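Local coordinates for protein cytolethal distending toxin subunit B (Escherichia coli, PDB 2F1N) that nicks DNA as the endonuclease subunit of a three-subunit bacterial toxin, very probably damaging the DNA of intoxicated cells and arresting their cycle at G2/M, at residues Trp21-Ala26 and Ser32-Asn37; Ser98-Leu103 and Val107-Val112; Ala158-Val163 and Ala191-Asn196; Ala142-His147 and Asn165-Ser170. All coordinates share one frame; numbering follows the deposited sequence.

Interaction 1. Residues Trp21-Ala26 and Ser32-Asn37; sequences WNLQGA and SKWNIN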
loop_
_atom_site.group_PDB
_atom_site.type_symbol
_atom_site.label_atom_id
_atom_site.label_comp_id
_atom_site.label_asym_id
_atom_site.label_seq_id
_atom_site.Cartn_x
_atom_site.Cartn_y
_atom_site.Cartn_z
ATOM N N TRP A 21 -1.103 -5.755 -3.058
ATOM C CA TRP A 21 -2.012 -6.707 -3.658
ATOM C C TRP A 21 -3.474 -6.256 -3.565
ATOM O O TRP A 21 -3.970 -5.934 -2.485
ATOM C CB TRP A 21 -1.822 -8.062 -2.924
ATOM C CG TRP A 21 -2.552 -9.209 -3.622
ATOM C CD1 TRP A 21 -2.812 -9.320 -4.960
ATOM C CD2 TRP A 21 -3.147 -10.358 -2.999
ATOM N NE1 TRP A 21 -3.518 -10.487 -5.215
ATOM C CE2 TRP A 21 -3.734 -11.136 -4.023
ATOM C CE3 TRP A 21 -3.229 -10.823 -1.670
ATOM C CZ2 TRP A 21 -4.388 -12.353 -3.761
ATOM C CZ3 TRP A 21 -3.879 -12.007 -1.403
ATOM C CH2 TRP A 21 -4.449 -12.773 -2.450
ATOM N N ASN A 22 -4.166 -6.210 -4.706
ATOM C CA ASN A 22 -5.594 -5.974 -4.683
ATOM C C ASN A 22 -6.212 -7.372 -4.652
ATOM O O ASN A 22 -6.107 -8.139 -5.621
ATOM C CB ASN A 22 -5.989 -5.215 -5.964
ATOM C CG ASN A 22 -7.490 -4.999 -6.117
ATOM O OD1 ASN A 22 -8.283 -5.726 -5.562
ATOM N ND2 ASN A 22 -7.874 -4.005 -6.909
ATOM N N LEU A 23 -6.784 -7.732 -3.517
ATOM C CA LEU A 23 -7.209 -9.111 -3.366
ATOM C C LEU A 23 -8.657 -9.323 -3.769
ATOM O O LEU A 23 -9.135 -10.475 -3.703
ATOM C CB LEU A 23 -6.854 -9.679 -1.993
ATOM C CG LEU A 23 -7.388 -9.126 -0.688
ATOM C CD1 LEU A 23 -8.829 -9.634 -0.488
ATOM C CD2 LEU A 23 -6.533 -9.551 0.479
ATOM N N GLN A 24 -9.317 -8.259 -4.240
ATOM C CA GLN A 24 -10.671 -8.361 -4.798
ATOM C C GLN A 24 -11.574 -9.106 -3.829
ATOM O O GLN A 24 -12.296 -10.050 -4.220
ATOM C CB GLN A 24 -10.619 -9.042 -6.170
ATOM C CG GLN A 24 -10.059 -8.116 -7.235
ATOM C CD GLN A 24 -10.355 -8.619 -8.674
ATOM O OE1 GLN A 24 -10.328 -9.826 -8.937
ATOM N NE2 GLN A 24 -10.679 -7.696 -9.566
ATOM N N GLY A 25 -11.543 -8.635 -2.576
ATOM C CA GLY A 25 -12.193 -9.288 -1.471
ATOM C C GLY A 25 -13.501 -8.575 -1.195
ATOM O O GLY A 25 -13.731 -7.445 -1.638
ATOM N N ALA A 26 -14.324 -9.239 -0.392
ATOM C CA ALA A 26 -15.621 -8.723 0.012
ATOM C C ALA A 26 -15.683 -9.022 1.491
ATOM O O ALA A 26 -15.150 -10.051 1.928
ATOM C CB ALA A 26 -16.731 -9.493 -0.702
ATOM N N SER A 32 -10.047 -16.874 3.761
ATOM C CA SER A 32 -8.937 -17.599 3.127
ATOM C C SER A 32 -7.897 -16.676 2.537
ATOM O O SER A 32 -6.709 -16.906 2.692
ATOM C CB SER A 32 -9.416 -18.606 2.071
ATOM O OG SER A 32 -10.072 -19.692 2.722
ATOM N N LYS A 33 -8.350 -15.626 1.861
ATOM C CA LYS A 33 -7.413 -14.690 1.273
ATOM C C LYS A 33 -6.526 -14.080 2.342
ATOM O O LYS A 33 -5.339 -13.884 2.078
ATOM C CB LYS A 33 -8.118 -13.621 0.473
ATOM C CG LYS A 33 -8.570 -14.158 -0.892
ATOM C CD LYS A 33 -9.548 -13.202 -1.551
ATOM C CE LYS A 33 -9.890 -13.744 -2.956
ATOM N NZ LYS A 33 -10.703 -12.807 -3.768
ATOM N N TRP A 34 -7.079 -13.795 3.528
ATOM C CA TRP A 34 -6.215 -13.346 4.632
ATOM C C TRP A 34 -5.434 -14.475 5.298
ATOM O O TRP A 34 -4.217 -14.414 5.357
ATOM C CB TRP A 34 -7.000 -12.575 5.678
ATOM C CG TRP A 34 -7.221 -11.151 5.256
ATOM C CD1 TRP A 34 -8.305 -10.630 4.552
ATOM C CD2 TRP A 34 -6.364 -10.037 5.557
ATOM N NE1 TRP A 34 -8.129 -9.277 4.365
ATOM C CE2 TRP A 34 -6.968 -8.881 4.991
ATOM C CE3 TRP A 34 -5.122 -9.917 6.205
ATOM C CZ2 TRP A 34 -6.387 -7.608 5.062
ATOM C CZ3 TRP A 34 -4.573 -8.636 6.348
ATOM C CH2 TRP A 34 -5.198 -7.507 5.759
ATOM N N ASN A 35 -6.139 -15.522 5.780
ATOM C CA ASN A 35 -5.471 -16.544 6.624
ATOM C C ASN A 35 -4.493 -17.415 5.872
ATOM O O ASN A 35 -3.528 -17.903 6.470
ATOM C CB ASN A 35 -6.452 -17.446 7.417
ATOM C CG ASN A 35 -5.746 -18.248 8.568
ATOM O OD1 ASN A 35 -4.924 -17.718 9.347
ATOM N ND2 ASN A 35 -6.083 -19.549 8.673
ATOM N N ILE A 36 -4.728 -17.574 4.567
ATOM C CA ILE A 36 -3.764 -18.280 3.715
ATOM C C ILE A 36 -2.876 -17.366 2.881
ATOM O O ILE A 36 -1.668 -17.358 3.074
ATOM C CB ILE A 36 -4.478 -19.342 2.817
ATOM C CG1 ILE A 36 -5.448 -20.155 3.664
ATOM C CG2 ILE A 36 -3.430 -20.234 2.105
ATOM C CD1 ILE A 36 -4.780 -21.052 4.660
ATOM N N ASN A 37 -3.461 -16.574 1.988
ATOM C CA ASN A 37 -2.670 -15.857 0.980
ATOM C C ASN A 37 -1.915 -14.660 1.532
ATOM O O ASN A 37 -0.725 -14.542 1.317
ATOM C CB ASN A 37 -3.524 -15.467 -0.206
ATOM C CG ASN A 37 -4.266 -16.677 -0.786
ATOM O OD1 ASN A 37 -3.634 -17.671 -1.197
ATOM N ND2 ASN A 37 -5.570 -16.616 -0.797
#
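Lys33 reaches from helix 31-42 to strand 18-25 and gives its ammonium group to the backbone carbonyl of Leu23, with NZ 2.8 Å from O. The donor lies nearly in line with that C=O bond (168°). A second, weak hydrogen bond runs from Lys33 NZ to Gln24 O at 3.2 Å. The lysine chain is extended beyond CG, and its middle brushes Leu23, whose CD1 is 3.8 Å from Lys33 CD. Leu23 has CG wedged between its backbone N and carbonyl carbon (chi1 62°), and its other methyl, CD2, lies over one face of the Trp34 indole, offset toward the rim. One turn further along the helix, Asn37 meets the six-membered ring of Trp21, its CB 3.6 Å from Trp21 CH2, with ring and amide planes almost perpendicular. Strand 18-25 and helix 31-42 are the first two elements of a beta-alpha-beta unit completed by strand 50-56, within the DNase I-like fold, and the two short segments run at 139° to each other. Asn22, on the side of the strand turned from the helix, forms an Asx turn: its OD1 accepts from Gln24 N at 3.0 Å. Its ND2 bonds Asp185 and Glu55. Farther out, Ser251 O is another acceptor for Lys33 NZ, so the ammonium group has three backbone carbonyl acceptors, the bond to Gln24 being weak. Trp21 NE1 is held by His254 O, and Trp34 NE1 by Ala56 O, which fixes both indoles from outside the contact.

Interaction 2. Residues Ser98-Leu103 and Val107-Val112; sequences SAVDAL and VNLALV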
loop_
_atom_site.group_PDB
_atom_site.type_symbol
_atom_site.label_atom_id
_atom_site.label_comp_id
_atom_site.label_asym_id
_atom_site.label_seq_id
_atom_site.Cartn_x
_atom_site.Cartn_y
_atom_site.Cartn_z
ATOM N N SER A 98 -8.904 0.070 7.057
ATOM C CA SER A 98 -9.937 1.099 6.884
ATOM C C SER A 98 -11.136 0.497 6.190
ATOM O O SER A 98 -11.033 0.152 5.024
ATOM C CB SER A 98 -9.469 2.267 6.025
ATOM O OG SER A 98 -8.400 2.900 6.673
ATOM N N ALA A 99 -12.233 0.357 6.919
ATOM C CA ALA A 99 -13.517 0.049 6.320
ATOM C C ALA A 99 -13.968 1.330 5.584
ATOM O O ALA A 99 -14.287 2.358 6.198
ATOM C CB ALA A 99 -14.495 -0.345 7.398
ATOM N N VAL A 100 -13.934 1.287 4.273
ATOM C CA VAL A 100 -14.273 2.441 3.460
ATOM C C VAL A 100 -15.789 2.480 3.419
ATOM O O VAL A 100 -16.395 3.493 3.759
ATOM C CB VAL A 100 -13.649 2.320 2.057
ATOM C CG1 VAL A 100 -14.249 3.340 1.086
ATOM C CG2 VAL A 100 -12.109 2.499 2.168
ATOM N N ASP A 101 -16.386 1.358 3.034
ATOM C CA ASP A 101 -17.826 1.213 3.170
ATOM C C ASP A 101 -18.119 0.428 4.432
ATOM O O ASP A 101 -17.577 -0.665 4.662
ATOM C CB ASP A 101 -18.457 0.534 1.950
ATOM C CG ASP A 101 -17.909 1.060 0.632
ATOM O OD1 ASP A 101 -17.986 2.283 0.352
ATOM O OD2 ASP A 101 -17.387 0.300 -0.203
ATOM N N ALA A 102 -18.964 1.026 5.259
ATOM C CA ALA A 102 -19.583 0.324 6.363
ATOM C C ALA A 102 -20.763 -0.528 5.856
ATOM O O ALA A 102 -21.509 -1.107 6.660
ATOM C CB ALA A 102 -20.038 1.321 7.414
ATOM N N LEU A 103 -20.896 -0.610 4.524
ATOM C CA LEU A 103 -22.023 -1.268 3.861
ATOM C C LEU A 103 -21.617 -2.560 3.137
ATOM O O LEU A 103 -21.519 -3.617 3.788
ATOM C CB LEU A 103 -22.767 -0.279 2.940
ATOM C CG LEU A 103 -23.940 0.455 3.627
ATOM C CD1 LEU A 103 -23.489 1.736 4.345
ATOM C CD2 LEU A 103 -25.069 0.775 2.654
ATOM N N VAL A 107 -14.298 -2.207 -1.264
ATOM C CA VAL A 107 -13.187 -1.300 -1.584
ATOM C C VAL A 107 -12.422 -0.895 -0.304
ATOM O O VAL A 107 -11.805 0.180 -0.230
ATOM C CB VAL A 107 -13.640 -0.080 -2.514
ATOM C CG1 VAL A 107 -14.219 -0.577 -3.846
ATOM C CG2 VAL A 107 -14.624 0.840 -1.821
ATOM N N ASN A 108 -12.376 -1.819 0.667
ATOM C CA ASN A 108 -11.620 -1.511 1.904
ATOM C C ASN A 108 -10.120 -1.518 1.670
ATOM O O ASN A 108 -9.641 -2.150 0.764
ATOM C CB ASN A 108 -12.006 -2.457 3.029
ATOM C CG ASN A 108 -13.469 -2.307 3.418
ATOM O OD1 ASN A 108 -14.046 -1.248 3.266
ATOM N ND2 ASN A 108 -14.021 -3.333 4.022
ATOM N N LEU A 109 -9.393 -0.801 2.521
ATOM C CA LEU A 109 -7.928 -0.692 2.402
ATOM C C LEU A 109 -7.229 -1.207 3.630
ATOM O O LEU A 109 -7.768 -1.121 4.743
ATOM C CB LEU A 109 -7.514 0.776 2.248
ATOM C CG LEU A 109 -7.937 1.440 0.947
ATOM C CD1 LEU A 109 -7.812 2.965 1.182
ATOM C CD2 LEU A 109 -7.150 0.956 -0.223
ATOM N N ALA A 110 -6.023 -1.750 3.422
ATOM C CA ALA A 110 -5.177 -2.129 4.584
ATOM C C ALA A 110 -3.693 -2.003 4.309
ATOM O O ALA A 110 -3.246 -2.053 3.162
ATOM C CB ALA A 110 -5.496 -3.606 5.068
ATOM N N LEU A 111 -2.955 -1.851 5.399
ATOM C CA LEU A 111 -1.500 -2.065 5.413
ATOM C C LEU A 111 -1.201 -3.081 6.502
ATOM O O LEU A 111 -1.732 -2.997 7.629
ATOM C CB LEU A 111 -0.816 -0.746 5.702
ATOM C CG LEU A 111 -0.719 0.274 4.584
ATOM C CD1 LEU A 111 -0.518 1.684 5.208
ATOM C CD2 LEU A 111 0.509 -0.097 3.713
ATOM N N VAL A 112 -0.327 -4.031 6.192
ATOM C CA VAL A 112 0.114 -5.020 7.158
ATOM C C VAL A 112 1.621 -4.812 7.342
ATOM O O VAL A 112 2.353 -4.657 6.338
ATOM C CB VAL A 112 -0.110 -6.437 6.625
ATOM C CG1 VAL A 112 0.100 -7.482 7.762
ATOM C CG2 VAL A 112 -1.548 -6.543 6.039
HETATM O O HOH W 1 -15.606 -0.931 1.080
#
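Ser98 and Leu109 form an antiparallel, hydrogen-bonded pair with CA atoms 5.2 Å apart. Ser98 N donates to Leu109 O at 2.8 Å, and Leu109 N returns a bond to Ser98 O at 3.1 Å; the first is nearly straight at its hydrogen (175°). Beyond this pair the 98-103 segment leaves regular strand geometry, and side chains take over from the backbone. Asn108 OD1 accepts from Val100 N at 2.7 Å, with the donor well above the carbonyl plane of the amide rather than on a lone pair. Asn108 CG stands beside its own backbone N (chi1 -63°), and the side chain bends across to Val100, while its ND2 is tied to Gly57 O. One water completes the polar cluster: it gives hydrogen bonds to Asn108 OD1 and Asp101 OD2, and accepts from Asp101 N and Val107 N. Asn108 OD1 thus takes two donors, a backbone N-H and this water. Alongside, the valines cross at about a right angle, Val100 CG1 lying 3.9 Å from Val107 CG2. Val100 CG2 sits against the backbone, 3.3 Å from Val107 O, and more loosely meets Leu109 CD1. Pro132 packs against both Val100 and Leu109. These contacts hold together the loop end of a beta hairpin formed by strands 92-98 and 109-113, neighbours in one of the two mixed sheets of the DNase I-like fold.

Interaction 3. Residues Ala158-Val163 and Ala191-Asn196; sequences ALVEEV and ADLEMN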
loop_
_atom_site.group_PDB
_atom_site.type_symbol
_atom_site.label_atom_id
_atom_site.label_comp_id
_atom_site.label_asym_id
_atom_site.label_seq_id
_atom_site.Cartn_x
_atom_site.Cartn_y
_atom_site.Cartn_z
ATOM N N ALA A 158 -3.629 12.828 -8.853
ATOM C CA ALA A 158 -4.017 13.620 -7.673
ATOM C C ALA A 158 -3.720 12.912 -6.351
ATOM O O ALA A 158 -3.377 13.586 -5.352
ATOM C CB ALA A 158 -5.536 13.945 -7.760
ATOM N N LEU A 159 -3.881 11.577 -6.309
ATOM C CA LEU A 159 -3.449 10.822 -5.122
ATOM C C LEU A 159 -1.947 10.986 -4.843
ATOM O O LEU A 159 -1.541 11.186 -3.694
ATOM C CB LEU A 159 -3.764 9.330 -5.263
ATOM C CG LEU A 159 -5.275 9.066 -5.195
ATOM C CD1 LEU A 159 -5.603 7.598 -5.703
ATOM C CD2 LEU A 159 -5.821 9.295 -3.784
ATOM N N VAL A 160 -1.143 10.865 -5.888
ATOM C CA VAL A 160 0.314 10.981 -5.721
ATOM C C VAL A 160 0.609 12.408 -5.271
ATOM O O VAL A 160 1.445 12.615 -4.364
ATOM C CB VAL A 160 1.087 10.683 -7.008
ATOM C CG1 VAL A 160 2.612 10.918 -6.808
ATOM C CG2 VAL A 160 0.870 9.223 -7.449
ATOM N N GLU A 161 -0.041 13.375 -5.910
ATOM C CA GLU A 161 0.164 14.780 -5.572
ATOM C C GLU A 161 -0.244 15.106 -4.114
ATOM O O GLU A 161 0.443 15.904 -3.413
ATOM C CB GLU A 161 -0.497 15.704 -6.593
ATOM C CG GLU A 161 0.153 15.551 -7.971
ATOM C CD GLU A 161 -0.687 16.022 -9.140
ATOM O OE1 GLU A 161 -1.867 16.390 -8.957
ATOM O OE2 GLU A 161 -0.142 15.985 -10.280
ATOM N N GLU A 162 -1.318 14.482 -3.655
ATOM C CA GLU A 162 -1.726 14.638 -2.262
ATOM C C GLU A 162 -0.651 14.189 -1.272
ATOM O O GLU A 162 -0.417 14.862 -0.280
ATOM C CB GLU A 162 -3.057 13.961 -1.941
ATOM C CG GLU A 162 -3.548 14.296 -0.512
ATOM C CD GLU A 162 -5.006 13.956 -0.244
ATOM O OE1 GLU A 162 -5.372 12.787 -0.287
ATOM O OE2 GLU A 162 -5.806 14.876 0.032
ATOM N N VAL A 163 0.017 13.065 -1.550
ATOM C CA VAL A 163 1.061 12.567 -0.650
ATOM C C VAL A 163 2.255 13.508 -0.707
ATOM O O VAL A 163 2.790 13.889 0.323
ATOM C CB VAL A 163 1.535 11.148 -1.055
ATOM C CG1 VAL A 163 2.760 10.731 -0.215
ATOM C CG2 VAL A 163 0.358 10.131 -0.876
ATOM N N ALA A 191 3.496 4.788 -17.296
ATOM C CA ALA A 191 3.766 5.985 -18.097
ATOM C C ALA A 191 2.583 6.945 -18.162
ATOM O O ALA A 191 2.774 8.176 -18.264
ATOM C CB ALA A 191 4.240 5.598 -19.528
ATOM N N ASP A 192 1.350 6.394 -18.116
ATOM C CA ASP A 192 0.171 7.217 -18.088
ATOM C C ASP A 192 0.042 8.050 -16.822
ATOM O O ASP A 192 -0.421 9.171 -16.870
ATOM C CB ASP A 192 -1.091 6.368 -18.279
ATOM C CG ASP A 192 -2.281 7.196 -18.566
ATOM O OD1 ASP A 192 -2.316 7.831 -19.658
ATOM O OD2 ASP A 192 -3.252 7.303 -17.794
ATOM N N LEU A 193 0.437 7.487 -15.679
ATOM C CA LEU A 193 0.515 8.277 -14.465
ATOM C C LEU A 193 1.652 9.338 -14.558
ATOM O O LEU A 193 1.410 10.500 -14.243
ATOM C CB LEU A 193 0.821 7.341 -13.294
ATOM C CG LEU A 193 0.989 8.010 -11.930
ATOM C CD1 LEU A 193 -0.266 8.871 -11.527
ATOM C CD2 LEU A 193 1.235 6.862 -10.922
ATOM N N GLU A 194 2.844 8.927 -14.988
ATOM C CA GLU A 194 4.036 9.800 -14.937
ATOM C C GLU A 194 3.795 11.089 -15.722
ATOM O O GLU A 194 4.088 12.195 -15.223
ATOM C CB GLU A 194 5.281 9.052 -15.478
ATOM C CG GLU A 194 6.540 9.920 -15.584
ATOM C CD GLU A 194 7.119 10.320 -14.233
ATOM O OE1 GLU A 194 6.625 9.845 -13.179
ATOM O OE2 GLU A 194 8.092 11.125 -14.221
ATOM N N MET A 195 3.210 10.950 -16.921
ATOM C CA MET A 195 2.998 12.097 -17.840
ATOM C C MET A 195 1.925 13.095 -17.374
ATOM O O MET A 195 1.820 14.210 -17.908
ATOM C CB MET A 195 2.768 11.656 -19.293
ATOM C CG MET A 195 1.299 11.386 -19.652
ATOM S SD MET A 195 1.079 10.450 -21.185
ATOM C CE MET A 195 0.661 11.633 -22.352
ATOM N N ASN A 196 1.122 12.664 -16.404
ATOM C CA ASN A 196 0.058 13.454 -15.822
ATOM C C ASN A 196 0.361 14.002 -14.420
ATOM O O ASN A 196 -0.499 14.581 -13.772
ATOM C CB ASN A 196 -1.262 12.673 -15.935
ATOM C CG ASN A 196 -1.759 12.669 -17.372
ATOM O OD1 ASN A 196 -2.107 13.732 -17.869
ATOM N ND2 ASN A 196 -1.755 11.508 -18.048
HETATM O O HOH W 2 -1.446 17.302 -12.163
#
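The 191-196 segment belongs to the nuclear localization signal of the toxin subunit, and here helix 190-194 and the residues that follow it approach helix 156-168 across the outer side of a beta-sheet. The contact is slight, burying 102 Å² in all, and has an apolar and a polar part. In the first, Val160 CG2 meets Leu193 CD2 at 4.2 Å, methyl against methyl. Leu193 CG lies opposite its backbone N (chi1 178°), and the branch beyond it carries CD2 toward the valine. Both side chains also rest on Val225 of strand 222-228, so the sheet provides a shared floor beneath the pair. In the second part, Glu161 extends beyond CG toward Asn196. Its OE2 is 3.8 Å from Asn196 O, and a water spans the two, donating to Glu161 OE2 at 2.6 Å and to Asn196 O at 3.3 Å. Asn196 folds back on the chain before it, its ND2 bonding Asp192 O at 2.9 Å with a nearly straight N-H (165°). That acceptor lies close to the amide plane of Asn196. Glu161 OE2 also accepts from the backbone N of Thr198. Two acceptors facing one another would probably repel slightly; the water supplies a hydrogen to each, so between the two segments themselves the link is a methyl contact and a water, with the direct hydrogen bond of Glu161 going just beyond, to Thr198.

Interaction 4. Residues Ala142-His147 and Asn165-Ser170; sequences AFFTAH and NFFRDS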
loop_
_atom_site.group_PDB
_atom_site.type_symbol
_atom_site.label_atom_id
_atom_site.label_comp_id
_atom_site.label_asym_id
_atom_site.label_seq_id
_atom_site.Cartn_x
_atom_site.Cartn_y
_atom_site.Cartn_z
ATOM N N ALA A 142 7.714 6.344 5.013
ATOM C CA ALA A 142 6.269 6.261 5.097
ATOM C C ALA A 142 5.778 5.388 3.950
ATOM O O ALA A 142 6.265 5.475 2.812
ATOM C CB ALA A 142 5.675 7.679 5.009
ATOM N N PHE A 143 4.731 4.583 4.224
ATOM C CA PHE A 143 4.225 3.696 3.195
ATOM C C PHE A 143 2.709 3.845 3.154
ATOM O O PHE A 143 2.090 3.859 4.211
ATOM C CB PHE A 143 4.556 2.260 3.600
ATOM C CG PHE A 143 6.034 2.015 3.719
ATOM C CD1 PHE A 143 6.776 1.651 2.591
ATOM C CD2 PHE A 143 6.673 2.186 4.939
ATOM C CE1 PHE A 143 8.176 1.434 2.689
ATOM C CE2 PHE A 143 8.075 1.972 5.052
ATOM C CZ PHE A 143 8.786 1.590 3.926
ATOM N N PHE A 144 2.163 4.022 1.936
ATOM C CA PHE A 144 0.714 4.192 1.730
ATOM C C PHE A 144 0.157 3.071 0.894
ATOM O O PHE A 144 0.846 2.502 0.045
ATOM C CB PHE A 144 0.398 5.508 1.005
ATOM C CG PHE A 144 0.654 6.745 1.854
ATOM C CD1 PHE A 144 1.946 7.173 2.096
ATOM C CD2 PHE A 144 -0.399 7.371 2.507
ATOM C CE1 PHE A 144 2.198 8.330 2.919
ATOM C CE2 PHE A 144 -0.190 8.494 3.313
ATOM C CZ PHE A 144 1.113 8.962 3.548
ATOM N N THR A 145 -1.102 2.729 1.186
ATOM C CA THR A 145 -1.886 1.950 0.226
ATOM C C THR A 145 -2.919 2.826 -0.529
ATOM O O THR A 145 -3.545 3.693 0.066
ATOM C CB THR A 145 -2.544 0.748 0.943
ATOM O OG1 THR A 145 -3.324 -0.014 -0.023
ATOM C CG2 THR A 145 -3.571 1.211 2.052
ATOM N N ALA A 146 -3.028 2.627 -1.847
ATOM C CA ALA A 146 -3.896 3.473 -2.691
ATOM C C ALA A 146 -4.724 2.621 -3.628
ATOM O O ALA A 146 -4.277 1.543 -4.088
ATOM C CB ALA A 146 -3.108 4.443 -3.523
ATOM N N HIS A 147 -5.953 3.089 -3.871
ATOM C CA HIS A 147 -6.779 2.395 -4.847
ATOM C C HIS A 147 -7.533 3.430 -5.671
ATOM O O HIS A 147 -8.614 3.889 -5.286
ATOM C CB HIS A 147 -7.747 1.447 -4.157
ATOM C CG HIS A 147 -8.573 0.658 -5.132
ATOM N ND1 HIS A 147 -9.696 -0.042 -4.736
ATOM C CD2 HIS A 147 -8.447 0.473 -6.474
ATOM C CE1 HIS A 147 -10.233 -0.628 -5.800
ATOM N NE2 HIS A 147 -9.499 -0.330 -6.871
ATOM N N ASN A 165 2.322 16.689 -1.433
ATOM C CA ASN A 165 1.990 17.947 -0.729
ATOM C C ASN A 165 1.827 17.804 0.786
ATOM O O ASN A 165 2.134 18.752 1.553
ATOM C CB ASN A 165 0.795 18.659 -1.383
ATOM C CG ASN A 165 1.168 19.298 -2.726
ATOM O OD1 ASN A 165 2.035 20.178 -2.795
ATOM N ND2 ASN A 165 0.521 18.879 -3.783
ATOM N N PHE A 166 1.285 16.658 1.232
ATOM C CA PHE A 166 1.128 16.394 2.651
ATOM C C PHE A 166 2.473 16.526 3.396
ATOM O O PHE A 166 2.580 17.263 4.406
ATOM C CB PHE A 166 0.522 14.995 2.866
ATOM C CG PHE A 166 0.484 14.562 4.310
ATOM C CD1 PHE A 166 -0.300 15.239 5.247
ATOM C CD2 PHE A 166 1.278 13.488 4.741
ATOM C CE1 PHE A 166 -0.331 14.843 6.598
ATOM C CE2 PHE A 166 1.234 13.070 6.077
ATOM C CZ PHE A 166 0.439 13.775 7.018
ATOM N N PHE A 167 3.501 15.857 2.885
ATOM C CA PHE A 167 4.811 15.931 3.510
ATOM C C PHE A 167 5.450 17.305 3.286
ATOM O O PHE A 167 5.977 17.862 4.218
ATOM C CB PHE A 167 5.728 14.798 3.022
ATOM C CG PHE A 167 5.285 13.484 3.499
ATOM C CD1 PHE A 167 5.246 13.227 4.890
ATOM C CD2 PHE A 167 4.733 12.560 2.615
ATOM C CE1 PHE A 167 4.766 12.037 5.379
ATOM C CE2 PHE A 167 4.209 11.365 3.108
ATOM C CZ PHE A 167 4.216 11.104 4.470
ATOM N N ARG A 168 5.345 17.870 2.081
ATOM C CA ARG A 168 5.937 19.214 1.835
ATOM C C ARG A 168 5.420 20.269 2.803
ATOM O O ARG A 168 6.185 21.158 3.254
ATOM C CB ARG A 168 5.623 19.690 0.373
ATOM C CG ARG A 168 6.480 20.921 -0.053
ATOM C CD ARG A 168 6.658 21.007 -1.528
ATOM N NE ARG A 168 7.327 22.250 -1.921
ATOM C CZ ARG A 168 6.749 23.455 -2.025
ATOM N NH1 ARG A 168 5.475 23.658 -1.728
ATOM N NH2 ARG A 168 7.487 24.490 -2.402
ATOM N N ASP A 169 4.135 20.182 3.137
ATOM C CA ASP A 169 3.495 21.196 3.957
ATOM C C ASP A 169 3.698 20.975 5.460
ATOM O O ASP A 169 3.222 21.787 6.258
ATOM C CB ASP A 169 1.999 21.168 3.686
ATOM C CG ASP A 169 1.638 21.768 2.331
ATOM O OD1 ASP A 169 2.522 22.362 1.656
ATOM O OD2 ASP A 169 0.489 21.628 1.886
ATOM N N SER A 170 4.364 19.881 5.847
ATOM C CA SER A 170 4.556 19.609 7.278
ATOM C C SER A 170 5.336 20.748 7.923
ATOM O O SER A 170 6.238 21.297 7.317
ATOM C CB SER A 170 5.317 18.316 7.530
ATOM O OG SER A 170 4.764 17.196 6.836
#
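Phe167 points the far end of its ring at Phe144, its CE2 lying 3.6 Å from CE1 of that residue. The side chains come from opposite directions, helix and strand, and Phe144 CE1 lies at the edge of the Phe167 ring, near its plane. The two planes are steeply inclined, about 70° apart, so the rings meet by their margins. Phe167 CZ also touches the methyl of Ala142, at 3.8 Å from its CB, so one aromatic side chain reaches two residues that project from the same side of strand 141-147. CG stands beside the backbone N in both phenylalanines (chi1 -70° for Phe144, -69° for Phe167), turning each ring toward the other segment. Phe166, the residue before it on the helix, turns an edge to the face of the Phe167 ring, its CD2 3.7 Å above the plane and over the centre. The carbonyl of Phe167 takes two bonds where the helix ends: Ser170 N at 3.1 Å and Ser170 OG at 3.0 Å approach O from the same face of its plane. The contact is wholly apolar and its three residues are buried. Phe121 of strand 119-123 meets the Phe167 ring edge-to-face, and Trp180 of strand 179-183 lies nearly parallel to it. Helix 156-168 is thus seated by an aromatic cluster on the sheet in which strand 141-147 lies between strands 133-138 and 179-183.

In the fold
Interactions 1 and 2 lie on the eight-stranded sheet, their centres about 13 Å apart, and they join where Trp34 CZ3 meets Val112 CG2 at 3.7 Å. Interactions 3 and 4 share helix 156-168 against the six-stranded sheet, with centres about 12 Å apart and Val163 CG1 4.0 Å from Phe144 CE1. The two sheets meet face to face between interactions 2 and 4, where Leu111 CG packs on Thr145 CG2 at 3.9 Å. Interactions 1 and 4 also come together, Asn22 ND2 lying 4.0 Å from His147 NE2, near Glu55 and Asp185; this polar cluster is consistent with the active-site region of DNase I-like nucleases. Interaction 3 is remote from interaction 1, about 27 Å between centres.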